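Local coordinates for NADB-Rossmann Superfamily protein (Streptococcus agalactiae, PDB 3LEC) that probably methylates N1 of adenine 22 in tRNA and binds a zinc ion, at residues A[13-18]-A[95-100]. Numbering follows the deposited sequence.
With SO4 (sulfate ion), chain C.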
loop_
_atom_site.group_PDB
_atom_site.type_symbol
_atom_site.label_atom_id
_atom_site.label_comp_id
_atom_site.label_asym_id
_atom_site.label_seq_id
_atom_site.Cartn_x
_atom_site.Cartn_y
_atom_site.Cartn_z
ATOM N N GLN A 13 -6.444 -9.274 3.079
ATOM C CA GLN A 13 -7.410 -9.911 2.160
ATOM C C GLN A 13 -7.770 -8.963 1.041
ATOM O O GLN A 13 -7.844 -9.376 -0.114
ATOM C CB GLN A 13 -8.677 -10.378 2.891
ATOM C CG GLN A 13 -9.718 -11.147 1.975
ATOM C CD GLN A 13 -9.122 -12.390 1.341
ATOM O OE1 GLN A 13 -9.118 -12.537 0.096
ATOM N NE2 GLN A 13 -8.630 -13.315 2.176
ATOM N N LYS A 14 -8.041 -7.711 1.396
ATOM C CA LYS A 14 -8.394 -6.707 0.392
ATOM C C LYS A 14 -7.227 -6.370 -0.557
ATOM O O LYS A 14 -7.448 -6.058 -1.718
ATOM C CB LYS A 14 -9.070 -5.509 1.058
ATOM C CG LYS A 14 -10.470 -5.931 1.533
ATOM C CD LYS A 14 -11.188 -4.907 2.387
ATOM C CE LYS A 14 -12.447 -5.531 3.016
ATOM N NZ LYS A 14 -13.541 -5.681 2.015
ATOM N N VAL A 15 -5.992 -6.491 -0.080
ATOM C CA VAL A 15 -4.838 -6.473 -0.976
ATOM C C VAL A 15 -4.836 -7.719 -1.896
ATOM O O VAL A 15 -4.690 -7.587 -3.100
ATOM C CB VAL A 15 -3.501 -6.382 -0.200
ATOM C CG1 VAL A 15 -2.304 -6.517 -1.132
ATOM C CG2 VAL A 15 -3.413 -5.061 0.526
ATOM N N ALA A 16 -4.959 -8.913 -1.319
ATOM C CA ALA A 16 -4.995 -10.172 -2.117
ATOM C C ALA A 16 -6.047 -10.136 -3.224
ATOM O O ALA A 16 -5.794 -10.654 -4.308
ATOM C CB ALA A 16 -5.242 -11.383 -1.217
ATOM N N ASN A 17 -7.202 -9.517 -2.947
ATOM C CA ASN A 17 -8.313 -9.477 -3.918
ATOM C C ASN A 17 -7.925 -8.759 -5.216
ATOM O O ASN A 17 -8.566 -8.981 -6.235
ATOM C CB ASN A 17 -9.574 -8.797 -3.353
ATOM C CG ASN A 17 -10.173 -9.532 -2.160
ATOM O OD1 ASN A 17 -10.879 -8.934 -1.345
ATOM N ND2 ASN A 17 -9.891 -10.811 -2.045
ATOM N N TYR A 18 -6.912 -7.891 -5.147
ATOM C CA TYR A 18 -6.437 -7.116 -6.297
ATOM C C TYR A 18 -5.232 -7.709 -7.029
ATOM O O TYR A 18 -4.808 -7.165 -8.046
ATOM C CB TYR A 18 -6.109 -5.681 -5.904
ATOM C CG TYR A 18 -7.288 -4.800 -5.623
ATOM C CD1 TYR A 18 -8.171 -4.420 -6.632
ATOM C CD2 TYR A 18 -7.502 -4.311 -4.337
ATOM C CE1 TYR A 18 -9.266 -3.569 -6.354
ATOM C CE2 TYR A 18 -8.576 -3.467 -4.061
ATOM C CZ TYR A 18 -9.445 -3.109 -5.066
ATOM O OH TYR A 18 -10.494 -2.266 -4.760
ATOM N N THR A 95 3.677 -6.175 -4.183
ATOM C CA THR A 95 2.856 -5.643 -3.096
ATOM C C THR A 95 3.779 -5.030 -2.031
ATOM O O THR A 95 4.841 -5.576 -1.724
ATOM C CB THR A 95 1.944 -6.718 -2.467
ATOM O OG1 THR A 95 2.713 -7.881 -2.134
ATOM C CG2 THR A 95 0.807 -7.129 -3.432
ATOM N N ILE A 96 3.392 -3.877 -1.494
ATOM C CA ILE A 96 4.106 -3.286 -0.351
ATOM C C ILE A 96 3.060 -2.788 0.627
ATOM O O ILE A 96 2.286 -1.904 0.279
ATOM C CB ILE A 96 5.051 -2.119 -0.742
ATOM C CG1 ILE A 96 5.925 -2.471 -1.962
ATOM C CG2 ILE A 96 5.916 -1.717 0.458
ATOM C CD1 ILE A 96 6.678 -1.273 -2.559
ATOM N N CYS A 97 3.025 -3.375 1.827
ATOM C CA CYS A 97 1.950 -3.057 2.793
ATOM C C CYS A 97 2.527 -2.713 4.143
ATOM O O CYS A 97 3.681 -3.044 4.423
ATOM C CB CYS A 97 0.995 -4.237 2.972
ATOM S SG CYS A 97 0.472 -5.043 1.441
ATOM N N GLY A 98 1.720 -2.062 4.979
ATOM C CA GLY A 98 2.063 -1.837 6.393
ATOM C C GLY A 98 3.250 -0.920 6.656
ATOM O O GLY A 98 3.981 -1.079 7.650
HETATM N N MSE A 99 3.468 0.020 5.749
HETATM C CA MSE A 99 4.475 1.057 5.943
HETATM C C MSE A 99 3.887 2.395 5.522
HETATM O O MSE A 99 2.909 2.438 4.782
HETATM C CB MSE A 99 5.733 0.766 5.112
HETATM C CG MSE A 99 6.328 -0.591 5.346
HETATM SE SE MSE A 99 7.937 -0.847 4.286
HETATM C CE MSE A 99 7.720 -2.750 3.926
ATOM N N GLY A 100 4.507 3.479 5.982
ATOM C CA GLY A 100 4.054 4.836 5.667
ATOM C C GLY A 100 4.197 5.152 4.192
ATOM O O GLY A 100 5.027 4.560 3.504
HETATM S S SO4 C . 5.494 4.091 9.454
HETATM O O1 SO4 C . 5.170 5.482 9.173
HETATM O O2 SO4 C . 6.158 4.014 10.755
HETATM O O3 SO4 C . 4.251 3.312 9.507
HETATM O O4 SO4 C . 6.386 3.598 8.391
#
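Of residues 13-18, Val15 is the one that touches the 95-100 segment, at Thr95 and Cys97. The setting is a Rossmann-like methyltransferase sheet of seven strands in the order 3-2-1-4-5-7-6. Strand 93-99 is the fourth, between 23-28 and 120-125. The N-terminal helix 10-16 lies over one face of this sheet.

Along the helix, Gln13 OE1 takes a weak hydrogen bond from Asn17 ND2, within the first segment.

Val15 points its side chain at the strand. The two backbones stay well apart, with Val15 CA 8.0 Å from Thr95 CA, and the side chains fill the gap. Val15 CG1, anti to the backbone N (chi1 174°), is 3.9 Å from Thr95 CG2. These two side chains cross obliquely. Val15 CG1 is also 4.1 Å from Cys97 SG. The other branch, Val15 CG2, lies 4.0 Å from Cys97 SG. Both branches of the valine thus meet SG, while CG1 alone also meets the threonine methyl. No hydrogen bond joins the two segments. Val122 of the adjacent strand 120-125 and Ile158 of strand 155-163 beyond it also touch Val15 and extend the apolar layer.

Ala16 faces away from the strand and packs on Leu35 and Leu39 of helix 34-41.

On the strand, Ile96 is directed to the other face of the sheet. Thr95 divides its two branches by polarity. CG2 meets the valine, and OG1 is hydrogen-bonded to Asp27 OD1 on the adjacent strand. This bond satisfies the hydroxyl of a buried residue. Past Cys97 the chain turns at Gly98, which has a positive phi of 66°. It then enters helix 101-110 through Gly100 at the N-cap position. There a sulfate, probably from the crystallisation liquor, accepts a hydrogen bond from Gly100 N to its O4 at 3.1 Å.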